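Local coordinates for protein argonaute (Methanocaldococcus jannaschii, PDB 5G5S), which cleaves single-stranded target DNA, using short single-stranded DNA guides to find complementary sequences, and may defend its archaeal host against invading genetic elements, at residues I575-S578 with E579-D582; K653-E656 with S657-Q660; L661-D664 with L665-M668; P685-Y688 with A689-V693. All coordinates share one frame; numbering follows the deposited sequence. Where two conformers were deposited one is given.

Contact 1: residues I575-S578 with E579-D582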
ATOM      1  N   ILE A 575      -8.115  -8.683  12.322  1.00 76.52           N
ATOM      2  CA  ILE A 575      -8.803  -9.974  12.379  1.00 76.40           C
ATOM      3  C   ILE A 575     -10.151  -9.737  13.037  1.00 80.73           C
ATOM      4  O   ILE A 575     -10.219  -9.021  14.038  1.00 81.30           O
ATOM      5  CB  ILE A 575      -7.898 -11.004  13.142  1.00 78.84           C
ATOM      6  CG1 ILE A 575      -6.614 -11.377  12.340  1.00 77.78           C
ATOM      7  CG2 ILE A 575      -8.629 -12.244  13.657  1.00 80.57           C
ATOM      8  CD1 ILE A 575      -6.798 -12.135  10.985  1.00 83.60           C
ATOM      9  N   GLN A 576     -11.230 -10.288  12.444  1.00 78.32           N
ATOM     10  CA  GLN A 576     -12.585 -10.215  13.006  1.00 80.98           C
ATOM     11  C   GLN A 576     -12.656 -11.274  14.113  1.00 84.54           C
ATOM     12  O   GLN A 576     -11.889 -12.238  14.081  1.00 81.34           O
ATOM     13  CB  GLN A 576     -13.643 -10.510  11.927  1.00 83.83           C
ATOM     14  CG  GLN A 576     -14.862  -9.578  11.957  1.00116.08           C
ATOM     15  CD  GLN A 576     -15.823  -9.828  13.106  1.00145.62           C
ATOM     16  OE1 GLN A 576     -15.803  -9.130  14.130  1.00144.47           O
ATOM     17  NE2 GLN A 576     -16.703 -10.813  12.957  1.00137.50           N
ATOM     18  N   ASN A 577     -13.566 -11.100  15.080  1.00 84.98           N
ATOM     19  CA  ASN A 577     -13.766 -12.028  16.199  1.00 86.25           C
ATOM     20  C   ASN A 577     -14.103 -13.467  15.766  1.00 89.58           C
ATOM     21  O   ASN A 577     -13.639 -14.417  16.399  1.00 88.42           O
ATOM     22  CB  ASN A 577     -14.825 -11.494  17.146  1.00 92.49           C
ATOM     23  CG  ASN A 577     -14.424 -11.617  18.587  1.00129.36           C
ATOM     24  OD1 ASN A 577     -14.690 -12.631  19.245  1.00131.87           O
ATOM     25  ND2 ASN A 577     -13.750 -10.595  19.101  1.00120.07           N
ATOM     26  N   SER A 578     -14.888 -13.616  14.680  1.00 87.41           N
ATOM     27  CA  SER A 578     -15.294 -14.909  14.116  1.00 87.86           C
ATOM     28  C   SER A 578     -14.089 -15.714  13.604  1.00 87.93           C
ATOM     29  O   SER A 578     -14.086 -16.943  13.711  1.00 88.62           O
ATOM     30  CB  SER A 578     -16.307 -14.705  12.994  1.00 93.85           C
ATOM     31  OG  SER A 578     -15.735 -13.967  11.925  1.00103.85           O
ATOM     32  N   GLU A 579     -13.071 -15.014  13.062  1.00 80.27           N
ATOM     33  CA  GLU A 579     -11.837 -15.592  12.529  1.00 76.84           C
ATOM     34  C   GLU A 579     -10.976 -16.243  13.618  1.00 80.43           C
ATOM     35  O   GLU A 579     -10.329 -17.253  13.337  1.00 79.63           O
ATOM     36  CB  GLU A 579     -10.991 -14.516  11.825  1.00 76.14           C
ATOM     37  CG  GLU A 579     -11.512 -14.002  10.496  1.00 86.76           C
ATOM     38  CD  GLU A 579     -10.666 -12.878   9.928  1.00110.29           C
ATOM     39  OE1 GLU A 579      -9.617 -13.165   9.307  1.00 99.18           O
ATOM     40  OE2 GLU A 579     -11.041 -11.700  10.126  1.00114.61           O
ATOM     41  N   ARG A 580     -10.928 -15.640  14.835  1.00 76.94           N
ATOM     42  CA  ARG A 580     -10.102 -16.072  15.971  1.00 76.34           C
ATOM     43  C   ARG A 580     -10.235 -17.546  16.327  1.00 79.34           C
ATOM     44  O   ARG A 580      -9.224 -18.228  16.462  1.00 78.08           O
ATOM     45  CB  ARG A 580     -10.311 -15.176  17.208  1.00 80.56           C
ATOM     46  CG  ARG A 580      -9.807 -13.738  17.027  1.00 90.90           C
ATOM     47  CD  ARG A 580      -9.749 -12.943  18.325  1.00104.09           C
ATOM     48  NE  ARG A 580     -11.037 -12.870  19.023  1.00116.21           N
ATOM     49  CZ  ARG A 580     -11.187 -12.951  20.345  1.00129.50           C
ATOM     50  NH1 ARG A 580     -10.132 -13.116  21.133  1.00112.49           N
ATOM     51  NH2 ARG A 580     -12.395 -12.875  20.886  1.00117.13           N
ATOM     52  N   ASN A 581     -11.467 -18.040  16.437  1.00 77.69           N
ATOM     53  CA  ASN A 581     -11.747 -19.440  16.747  1.00 78.08           C
ATOM     54  C   ASN A 581     -11.401 -20.355  15.579  1.00 79.12           C
ATOM     55  O   ASN A 581     -10.939 -21.474  15.807  1.00 80.58           O
ATOM     56  CB  ASN A 581     -13.196 -19.630  17.157  1.00 81.38           C
ATOM     57  CG  ASN A 581     -13.510 -21.061  17.526  1.00104.70           C
ATOM     58  OD1 ASN A 581     -13.084 -21.561  18.574  1.00102.48           O
ATOM     59  ND2 ASN A 581     -14.160 -21.779  16.613  1.00 92.67           N
ATOM     60  N   ASP A 582     -11.648 -19.900  14.339  1.00 71.62           N
ATOM     61  CA  ASP A 582     -11.333 -20.666  13.133  1.00 69.61           C
ATOM     62  C   ASP A 582      -9.815 -20.813  12.995  1.00 68.22           C
ATOM     63  O   ASP A 582      -9.341 -21.875  12.582  1.00 65.71           O
ATOM     64  CB  ASP A 582     -11.926 -19.989  11.883  1.00 71.37           C
ATOM     65  CG  ASP A 582     -13.434 -20.084  11.715  1.00 86.57           C
ATOM     66  OD1 ASP A 582     -14.135 -20.310  12.724  1.00 91.20           O
ATOM     67  OD2 ASP A 582     -13.917 -19.879  10.580  1.00 92.56           O
TER

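Contact 2: residues K653-E656 with S657-Q660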
ATOM      1  N   LYS A 653       3.749  -9.062  22.228  1.00 64.21           N
ATOM      2  CA  LYS A 653       4.178  -7.672  22.330  1.00 63.59           C
ATOM      3  C   LYS A 653       5.104  -7.370  21.162  1.00 64.99           C
ATOM      4  O   LYS A 653       5.978  -8.176  20.852  1.00 65.14           O
ATOM      5  CB  LYS A 653       4.894  -7.420  23.668  1.00 68.05           C
ATOM      6  N   ILE A 654       4.886  -6.249  20.488  1.00 60.14           N
ATOM      7  CA  ILE A 654       5.749  -5.797  19.398  1.00 59.75           C
ATOM      8  C   ILE A 654       7.132  -5.508  20.014  1.00 67.36           C
ATOM      9  O   ILE A 654       7.216  -4.828  21.036  1.00 67.68           O
ATOM     10  CB  ILE A 654       5.087  -4.617  18.639  1.00 61.32           C
ATOM     11  CG1 ILE A 654       4.010  -5.180  17.685  1.00 60.15           C
ATOM     12  CG2 ILE A 654       6.117  -3.761  17.871  1.00 62.85           C
ATOM     13  CD1 ILE A 654       2.830  -4.325  17.502  1.00 67.69           C
ATOM     14  N   ASN A 655       8.192  -6.131  19.458  1.00 66.11           N
ATOM     15  CA  ASN A 655       9.551  -6.066  20.013  1.00 67.12           C
ATOM     16  C   ASN A 655      10.617  -5.734  18.956  1.00 69.41           C
ATOM     17  O   ASN A 655      10.267  -5.504  17.804  1.00 68.53           O
ATOM     18  CB  ASN A 655       9.864  -7.408  20.749  1.00 64.44           C
ATOM     19  CG  ASN A 655       9.765  -8.655  19.876  1.00 78.10           C
ATOM     20  OD1 ASN A 655      10.017  -8.642  18.673  1.00 70.34           O
ATOM     21  ND2 ASN A 655       9.405  -9.773  20.464  1.00 70.12           N
ATOM     22  N   GLU A 656      11.912  -5.723  19.349  1.00 66.58           N
ATOM     23  CA  GLU A 656      13.050  -5.447  18.455  1.00 66.52           C
ATOM     24  C   GLU A 656      13.245  -6.510  17.366  1.00 69.69           C
ATOM     25  O   GLU A 656      13.676  -6.166  16.259  1.00 68.76           O
ATOM     26  CB  GLU A 656      14.363  -5.161  19.227  1.00 69.95           C
ATOM     27  CG  GLU A 656      14.973  -6.338  19.987  1.00 88.85           C
ATOM     28  CD  GLU A 656      14.224  -6.899  21.190  1.00110.61           C
ATOM     29  OE1 GLU A 656      13.517  -6.127  21.879  1.00102.28           O
ATOM     30  OE2 GLU A 656      14.376  -8.114  21.461  1.00 98.47           O
ATOM     31  N   SER A 657      12.918  -7.787  17.687  1.00 65.07           N
ATOM     32  CA  SER A 657      13.029  -8.929  16.780  1.00 64.35           C
ATOM     33  C   SER A 657      12.151  -8.771  15.544  1.00 66.02           C
ATOM     34  O   SER A 657      12.697  -8.811  14.444  1.00 66.38           O
ATOM     35  CB  SER A 657      12.705 -10.244  17.489  1.00 67.56           C
ATOM     36  OG  SER A 657      13.603 -10.457  18.562  1.00 86.37           O
ATOM     37  N   ILE A 658      10.810  -8.591  15.721  1.00 60.09           N
ATOM     38  CA  ILE A 658       9.902  -8.435  14.567  0.50 58.24           C
ATOM     39  C   ILE A 658      10.173  -7.208  13.751  1.00 61.95           C
ATOM     40  O   ILE A 658      10.110  -7.292  12.526  1.00 60.98           O
ATOM     41  CB  ILE A 658       8.380  -8.533  14.819  0.50 59.88           C
ATOM     42  CG1 ILE A 658       7.928  -7.972  16.156  0.50 60.13           C
ATOM     43  CG2 ILE A 658       7.779  -9.863  14.399  0.50 59.94           C
ATOM     44  CD1 ILE A 658       7.419  -6.611  16.057  0.50 65.05           C
ATOM     45  N   MET A 659      10.483  -6.070  14.404  1.00 60.55           N
ATOM     46  CA  MET A 659      10.777  -4.813  13.720  1.00 60.57           C
ATOM     47  C   MET A 659      12.018  -4.941  12.879  1.00 61.95           C
ATOM     48  O   MET A 659      12.005  -4.471  11.750  1.00 61.60           O
ATOM     49  CB  MET A 659      10.807  -3.618  14.688  1.00 64.43           C
ATOM     50  CG  MET A 659       9.420  -3.282  15.266  1.00 68.06           C
ATOM     51  SD  MET A 659       9.351  -1.752  16.234  1.00 74.37           S
ATOM     52  CE  MET A 659       8.753  -0.666  15.090  1.00 70.10           C
ATOM     53  N   GLN A 660      13.034  -5.685  13.364  1.00 58.71           N
ATOM     54  CA  GLN A 660      14.238  -5.956  12.590  1.00 59.35           C
ATOM     55  C   GLN A 660      13.887  -6.825  11.390  1.00 61.03           C
ATOM     56  O   GLN A 660      14.330  -6.522  10.294  1.00 61.33           O
ATOM     57  CB  GLN A 660      15.352  -6.591  13.442  1.00 62.25           C
ATOM     58  CG  GLN A 660      16.679  -6.847  12.685  1.00 62.27           C
ATOM     59  CD  GLN A 660      17.377  -5.587  12.244  1.00 70.44           C
ATOM     60  OE1 GLN A 660      17.774  -4.754  13.057  1.00 66.95           O
ATOM     61  NE2 GLN A 660      17.553  -5.424  10.937  1.00 59.50           N
TER

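Contact 3: residues L661-D664 with L665-M668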
ATOM      1  N   LEU A 661      13.053  -7.860  11.584  1.00 56.69           N
ATOM      2  CA  LEU A 661      12.597  -8.729  10.497  1.00 55.86           C
ATOM      3  C   LEU A 661      11.826  -7.936   9.442  1.00 58.32           C
ATOM      4  O   LEU A 661      12.048  -8.129   8.250  1.00 58.99           O
ATOM      5  CB  LEU A 661      11.733  -9.899  11.031  1.00 55.01           C
ATOM      6  CG  LEU A 661      11.003 -10.766   9.954  1.00 58.09           C
ATOM      7  CD1 LEU A 661      11.985 -11.444   9.025  1.00 59.59           C
ATOM      8  CD2 LEU A 661      10.133 -11.794  10.584  1.00 59.04           C
ATOM      9  N   LEU A 662      10.908  -7.068   9.881  1.00 54.19           N
ATOM     10  CA  LEU A 662      10.093  -6.240   8.992  1.00 52.58           C
ATOM     11  C   LEU A 662      10.949  -5.271   8.221  1.00 58.82           C
ATOM     12  O   LEU A 662      10.746  -5.123   7.011  1.00 58.30           O
ATOM     13  CB  LEU A 662       8.963  -5.545   9.769  1.00 51.29           C
ATOM     14  CG  LEU A 662       7.929  -6.495  10.420  1.00 55.40           C
ATOM     15  CD1 LEU A 662       6.904  -5.721  11.217  1.00 55.49           C
ATOM     16  CD2 LEU A 662       7.271  -7.418   9.402  1.00 54.69           C
ATOM     17  N   TYR A 663      11.967  -4.667   8.904  1.00 56.56           N
ATOM     18  CA  TYR A 663      12.958  -3.793   8.281  1.00 56.48           C
ATOM     19  C   TYR A 663      13.751  -4.544   7.229  1.00 58.30           C
ATOM     20  O   TYR A 663      13.994  -3.992   6.158  1.00 58.77           O
ATOM     21  CB  TYR A 663      13.932  -3.180   9.316  1.00 59.08           C
ATOM     22  CG  TYR A 663      14.979  -2.306   8.657  1.00 62.39           C
ATOM     23  CD1 TYR A 663      14.634  -1.085   8.083  1.00 64.40           C
ATOM     24  CD2 TYR A 663      16.292  -2.747   8.508  1.00 65.49           C
ATOM     25  CE1 TYR A 663      15.586  -0.295   7.430  1.00 68.08           C
ATOM     26  CE2 TYR A 663      17.254  -1.962   7.869  1.00 68.27           C
ATOM     27  CZ  TYR A 663      16.896  -0.737   7.327  1.00 75.97           C
ATOM     28  OH  TYR A 663      17.837   0.047   6.698  1.00 79.56           O
ATOM     29  N   ASP A 664      14.189  -5.776   7.542  1.00 55.35           N
ATOM     30  CA  ASP A 664      14.972  -6.599   6.613  1.00 58.08           C
ATOM     31  C   ASP A 664      14.175  -6.877   5.347  1.00 61.70           C
ATOM     32  O   ASP A 664      14.762  -6.949   4.275  1.00 62.25           O
ATOM     33  CB  ASP A 664      15.371  -7.948   7.252  1.00 61.16           C
ATOM     34  CG  ASP A 664      16.348  -7.900   8.417  1.00 72.15           C
ATOM     35  OD1 ASP A 664      16.958  -6.827   8.643  1.00 70.60           O
ATOM     36  OD2 ASP A 664      16.463  -8.923   9.138  1.00 83.49           O
ATOM     37  N   LEU A 665      12.843  -7.047   5.484  1.00 57.40           N
ATOM     38  CA  LEU A 665      11.933  -7.318   4.371  1.00 57.01           C
ATOM     39  C   LEU A 665      11.689  -6.112   3.472  1.00 59.58           C
ATOM     40  O   LEU A 665      11.362  -6.308   2.312  1.00 59.89           O
ATOM     41  CB  LEU A 665      10.623  -7.964   4.844  1.00 55.96           C
ATOM     42  CG  LEU A 665      10.736  -9.382   5.419  1.00 60.71           C
ATOM     43  CD1 LEU A 665       9.488  -9.746   6.215  1.00 58.72           C
ATOM     44  CD2 LEU A 665      10.990 -10.413   4.326  1.00 62.95           C
ATOM     45  N   THR A 666      11.902  -4.873   3.969  1.00 55.38           N
ATOM     46  CA  THR A 666      11.801  -3.637   3.149  1.00 55.02           C
ATOM     47  C   THR A 666      13.036  -3.545   2.198  1.00 60.89           C
ATOM     48  O   THR A 666      13.036  -2.798   1.212  1.00 61.76           O
ATOM     49  CB  THR A 666      11.706  -2.363   4.046  1.00 54.82           C
ATOM     50  OG1 THR A 666      12.983  -2.075   4.648  1.00 55.15           O
ATOM     51  CG2 THR A 666      10.599  -2.444   5.110  1.00 43.09           C
ATOM     52  N   LYS A 667      14.095  -4.293   2.540  1.00 58.26           N
ATOM     53  CA  LYS A 667      15.347  -4.362   1.799  1.00 60.54           C
ATOM     54  C   LYS A 667      15.287  -5.404   0.659  1.00 65.13           C
ATOM     55  O   LYS A 667      16.140  -5.384  -0.210  1.00 65.56           O
ATOM     56  CB  LYS A 667      16.486  -4.679   2.780  1.00 64.70           C
ATOM     57  CG  LYS A 667      17.810  -4.042   2.452  1.00 80.07           C
ATOM     58  CD  LYS A 667      18.876  -4.527   3.428  1.00 92.12           C
ATOM     59  CE  LYS A 667      20.186  -3.787   3.289  1.00 97.13           C
ATOM     60  NZ  LYS A 667      20.169  -2.511   4.050  1.00106.63           N
ATOM     61  N   MET A 668      14.303  -6.319   0.668  1.00 63.53           N
ATOM     62  CA  MET A 668      14.134  -7.330  -0.394  1.00 64.90           C
ATOM     63  C   MET A 668      13.351  -6.732  -1.576  1.00 71.65           C
ATOM     64  O   MET A 668      12.346  -7.257  -2.032  1.00 71.74           O
ATOM     65  CB  MET A 668      13.516  -8.634   0.160  1.00 65.63           C
ATOM     66  CG  MET A 668      14.417  -9.365   1.166  1.00 68.86           C
ATOM     67  SD  MET A 668      16.157  -9.623   0.649  1.00 74.46           S
ATOM     68  CE  MET A 668      15.939 -10.730  -0.727  1.00 71.03           C
TER

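Contact 4: residues P685-Y688 with A689-V693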
ATOM      1  N   PRO A 685       6.767  -8.558   1.007  1.00 52.86           N
ATOM      2  CA  PRO A 685       5.612  -9.457   0.783  1.00 52.62           C
ATOM      3  C   PRO A 685       4.257  -8.743   0.654  1.00 57.81           C
ATOM      4  O   PRO A 685       3.519  -9.001  -0.310  1.00 55.43           O
ATOM      5  CB  PRO A 685       5.662 -10.410   1.985  1.00 54.22           C
ATOM      6  CG  PRO A 685       7.086 -10.363   2.440  1.00 58.38           C
ATOM      7  CD  PRO A 685       7.534  -8.975   2.202  1.00 53.62           C
ATOM      8  N   ILE A 686       3.950  -7.820   1.604  1.00 55.60           N
ATOM      9  CA  ILE A 686       2.700  -7.051   1.604  1.00 55.67           C
ATOM     10  C   ILE A 686       2.684  -5.981   0.493  1.00 59.22           C
ATOM     11  O   ILE A 686       1.661  -5.824  -0.180  1.00 60.25           O
ATOM     12  CB  ILE A 686       2.263  -6.557   3.026  1.00 59.39           C
ATOM     13  CG1 ILE A 686       0.879  -5.851   2.994  1.00 60.52           C
ATOM     14  CG2 ILE A 686       3.347  -5.707   3.720  1.00 60.73           C
ATOM     15  CD1 ILE A 686       0.267  -5.518   4.324  1.00 61.55           C
ATOM     16  N   HIS A 687       3.832  -5.307   0.264  1.00 52.99           N
ATOM     17  CA  HIS A 687       4.015  -4.297  -0.791  1.00 51.90           C
ATOM     18  C   HIS A 687       3.689  -4.865  -2.193  1.00 53.79           C
ATOM     19  O   HIS A 687       2.997  -4.215  -2.971  1.00 51.94           O
ATOM     20  CB  HIS A 687       5.459  -3.733  -0.751  1.00 51.74           C
ATOM     21  CG  HIS A 687       5.819  -2.876  -1.922  1.00 55.34           C
ATOM     22  ND1 HIS A 687       5.496  -1.525  -1.957  1.00 57.03           N
ATOM     23  CD2 HIS A 687       6.467  -3.198  -3.066  1.00 57.24           C
ATOM     24  CE1 HIS A 687       5.943  -1.076  -3.114  1.00 56.74           C
ATOM     25  NE2 HIS A 687       6.522  -2.047  -3.825  1.00 57.66           N
ATOM     26  N   TYR A 688       4.227  -6.053  -2.508  1.00 51.45           N
ATOM     27  CA  TYR A 688       4.030  -6.708  -3.793  1.00 52.19           C
ATOM     28  C   TYR A 688       2.648  -7.345  -3.944  1.00 55.73           C
ATOM     29  O   TYR A 688       2.134  -7.380  -5.060  1.00 57.32           O
ATOM     30  CB  TYR A 688       5.188  -7.664  -4.136  1.00 53.35           C
ATOM     31  CG  TYR A 688       6.478  -6.943  -4.477  1.00 55.22           C
ATOM     32  CD1 TYR A 688       6.518  -5.983  -5.488  1.00 58.10           C
ATOM     33  CD2 TYR A 688       7.674  -7.282  -3.850  1.00 55.29           C
ATOM     34  CE1 TYR A 688       7.710  -5.340  -5.830  1.00 57.51           C
ATOM     35  CE2 TYR A 688       8.870  -6.650  -4.186  1.00 56.85           C
ATOM     36  CZ  TYR A 688       8.880  -5.670  -5.168  1.00 63.31           C
ATOM     37  OH  TYR A 688      10.052  -5.029  -5.481  1.00 61.97           O
ATOM     38  N   ALA A 689       2.032  -7.805  -2.833  1.00 50.54           N
ATOM     39  CA  ALA A 689       0.660  -8.326  -2.837  1.00 50.92           C
ATOM     40  C   ALA A 689      -0.296  -7.177  -3.256  1.00 58.57           C
ATOM     41  O   ALA A 689      -1.189  -7.384  -4.086  1.00 59.44           O
ATOM     42  CB  ALA A 689       0.272  -8.841  -1.458  1.00 50.16           C
ATOM     43  N   ASP A 690      -0.073  -5.966  -2.700  1.00 55.03           N
ATOM     44  CA  ASP A 690      -0.864  -4.782  -3.016  1.00 56.22           C
ATOM     45  C   ASP A 690      -0.687  -4.358  -4.481  1.00 60.24           C
ATOM     46  O   ASP A 690      -1.673  -4.038  -5.138  1.00 60.64           O
ATOM     47  CB  ASP A 690      -0.557  -3.627  -2.052  1.00 57.94           C
ATOM     48  CG  ASP A 690      -1.383  -2.385  -2.343  1.00 83.62           C
ATOM     49  OD1 ASP A 690      -2.634  -2.458  -2.228  1.00 90.01           O
ATOM     50  OD2 ASP A 690      -0.793  -1.362  -2.751  1.00 90.56           O
ATOM     51  N   LYS A 691       0.560  -4.406  -4.995  1.00 57.00           N
ATOM     52  CA  LYS A 691       0.896  -4.081  -6.382  1.00 58.90           C
ATOM     53  C   LYS A 691       0.260  -5.062  -7.389  1.00 62.90           C
ATOM     54  O   LYS A 691      -0.068  -4.659  -8.510  1.00 64.63           O
ATOM     55  CB  LYS A 691       2.424  -4.024  -6.566  1.00 62.35           C
ATOM     56  CG  LYS A 691       3.046  -2.658  -6.243  1.00 70.48           C
ATOM     57  CD  LYS A 691       4.543  -2.678  -6.531  1.00 88.86           C
ATOM     58  CE  LYS A 691       5.127  -1.310  -6.839  1.00102.49           C
ATOM     59  NZ  LYS A 691       6.624  -1.306  -6.801  1.00 94.53           N
ATOM     60  N   PHE A 692       0.092  -6.339  -6.998  1.00 58.24           N
ATOM     61  CA  PHE A 692      -0.523  -7.341  -7.863  1.00 59.52           C
ATOM     62  C   PHE A 692      -2.028  -7.122  -7.940  1.00 63.68           C
ATOM     63  O   PHE A 692      -2.599  -7.194  -9.029  1.00 64.86           O
ATOM     64  CB  PHE A 692      -0.169  -8.780  -7.441  1.00 60.99           C
ATOM     65  CG  PHE A 692      -0.854  -9.836  -8.289  1.00 65.13           C
ATOM     66  CD1 PHE A 692      -0.342 -10.199  -9.528  1.00 69.40           C
ATOM     67  CD2 PHE A 692      -2.051 -10.415  -7.878  1.00 68.57           C
ATOM     68  CE1 PHE A 692      -0.989 -11.147 -10.319  1.00 72.12           C
ATOM     69  CE2 PHE A 692      -2.694 -11.371  -8.668  1.00 73.05           C
ATOM     70  CZ  PHE A 692      -2.155 -11.733  -9.880  1.00 72.41           C
ATOM     71  N   VAL A 693      -2.663  -6.832  -6.789  1.00 60.31           N
ATOM     72  CA  VAL A 693      -4.103  -6.561  -6.695  1.00 60.97           C
ATOM     73  C   VAL A 693      -4.479  -5.326  -7.535  1.00 66.66           C
ATOM     74  O   VAL A 693      -5.466  -5.386  -8.276  1.00 69.10           O
ATOM     75  CB  VAL A 693      -4.618  -6.560  -5.224  1.00 62.65           C
ATOM     76  CG1 VAL A 693      -6.072  -6.089  -5.120  1.00 63.58           C
ATOM     77  CG2 VAL A 693      -4.479  -7.955  -4.611  1.00 61.34           C
TER

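Contact 1: residues I575-S578 with E579-D582
E579 curls back over I575 and Q576 at the start of helix 577-590. Its CB rests 3.3 Å from the carbonyl O of Q576 and also meets the CG2 methyl of I575, and its CG lies 4.0 Å from the same O of Q576. From CG the chain runs on extended (chi2 176°), which carries the carboxylate back to the N-H of Q576, just before the helix. OE2 receives that N-H at 2.7 Å (Q576 N to E579 OE2), in an almost straight bond of 173°, the donor standing above the carboxylate plane. OE1 lies 3.4 Å from CD1 of I575 and also accepts from the backbone N of L547, so both oxygens of this buried carboxylate are engaged. In the other direction, the N-H of E579 gives only a weak bond to Q576 O.

A second link runs between N577 and R580. NH2 of R580 donates to OD1 of N577 at 2.8 Å, with OD1 lying in the guanidinium plane while the amide itself is turned 69° from it. R580 NH1 forms a salt bridge with E649, and CG of R580 packs 3.9 Å from I575 CG2.

The turn belongs to the beta-alpha-beta unit of strand 566-571, helix 577-590 and strand 593-600; helix 547-556 abuts it, L547 touching I575 and P548 touching E579 and D582.

Contact 2: residues K653-E656 with S657-Q660
N655 caps the N-terminus of helix 656-666 by binding I658 through its side chain, at the point where the chain leaves strand 648-652 and turns into the helix. The evidence is the bond from I658 N to N655 OD1, 3.1 Å long with an N-H...O angle of 169°, the N-H arriving nearly along the C=O axis. CG of N655 sits between its own backbone N and carbonyl carbon (chi1 58°), a torsion that swings the amide over the first turn, and OD1 also lies 3.3 Å from CB of S657. The carboxamide thus occupies an N-H that the helix itself cannot serve.

The backbone takes over from there. M659 N reaches N655 O only in a weak bond of 3.5 Å, whereas Q660 N bonds to E656 O at 3.0 Å. CG of M659 lies 3.5 Å from that same N655 oxygen.

On the inner side, CG2 of I654 meets SD of M659 at 4.1 Å, the two side chains crossing at about a right angle. M659 also touches L638, and I654 touches I597, so this side of the turn faces the PIWI sheet. Q660 points elsewhere, its amide bonded to D664 and to N310.

An N-cap asparagine, with the residue before the cap (I654) packed on the fourth residue after it (M659), is the hallmark of a capped helix start with a hydrophobic staple.

Contact 3: residues L661-D664 with L665-M668
L661 begins the contact with L665 twice over: its carbonyl O takes the N-H of L665 (L661 O to L665 N 3.1 Å), and the two leucines lie side by side, pointing the same way, with their CD1 methyls 4.1 Å apart. L662 O is served less well, accepting weak bonds from the N-H groups of L665 and T666, while the CG2 methyl of T666 presses to 3.3 Å from L662 O.

Y663 O holds two donors. T666 OG1 reaches it at 2.6 Å, because chi1 of 73° sets the hydroxyl between the threonine's own N and carbonyl carbon, and T666 N comes in above the carbonyl plane at 3.2 Å from Y663 O. D664 O accepts from K667 N, 3.2 Å away, and CB of K667 is equally near. Bonding therefore passes from an i to i+4 spacing at L661 to i to i+3 at Y663 and D664, a tightening of the last turn. The D664 carboxylate turns to Q660 and T312, the K667 amine to N311.

Around this buried turn, L661 and L665 face I502 of strand 501-506, while L662, Y663 and T666 pack on F624 of strand 621-625.

Contact 4: residues P685-Y688 with A689-V693
H687 and K691 meet one helical turn apart, through a bond in which K691 NZ donates to H687 NE2 at 3.1 Å. The amine approaches the edge of the imidazole, 19° out of the ring plane. K691 stays extended beyond CG, so CD and CE both pass 3.4 Å from NE2 before NZ arrives; CD also lies 4.0 Å from CD1 of Y688, whose side chain runs alongside the lysine.

With CG anti to the backbone N (chi1 170°) the imidazole reaches K691, and CD2 of H687 sits 3.6 Å above one face of the Y688 ring, offset toward the rim. Y688 is fixed in turn through its hydroxyl, bonded to S671, a residue that interacts with guide DNA, and to the backbone N of Y670.

Regular backbone bonds underlie these side chains: D690 N to I686 O is 3.1 Å and F692 N to Y688 O is 3.0 Å. They set D690 on the helix side bearing I686 and H687, its CB 3.6 Å from I686 O.

D690 is, by similarity, an active-site residue and a manganese ligand, and its OD1 lies close to OD2 of D506. Two carboxylates this close are consistent with the divalent-metal site assigned here by similarity. In the histidine-lysine pair, with K691 NZ as donor, NE2 probably acts as the acceptor and would then be the unprotonated ring nitrogen.

All four contacts lie within the PIWI domain, one after another along the chain. Contacts 2 and 3 are the opening and closing turns of one helix, 656-666, with centres 12 Å apart. Contact 3 leans on contact 4: L665 CB meets P685 CD at 4.2 Å, so the end of helix 656-666 touches the start of helix 684-697, and M668 O, just beyond the first helix, meets Y688 CE2 at 4.1 Å. Contact 1 stands apart, its centre 24 Å from that of contact 4. Contact 4 contains D690 of the catalytic centre inferred by similarity, whereas contact 1 stays outside it, the side chain of D582 about 9 Å from that of E543. Contact 2 lies away from the known functional sites.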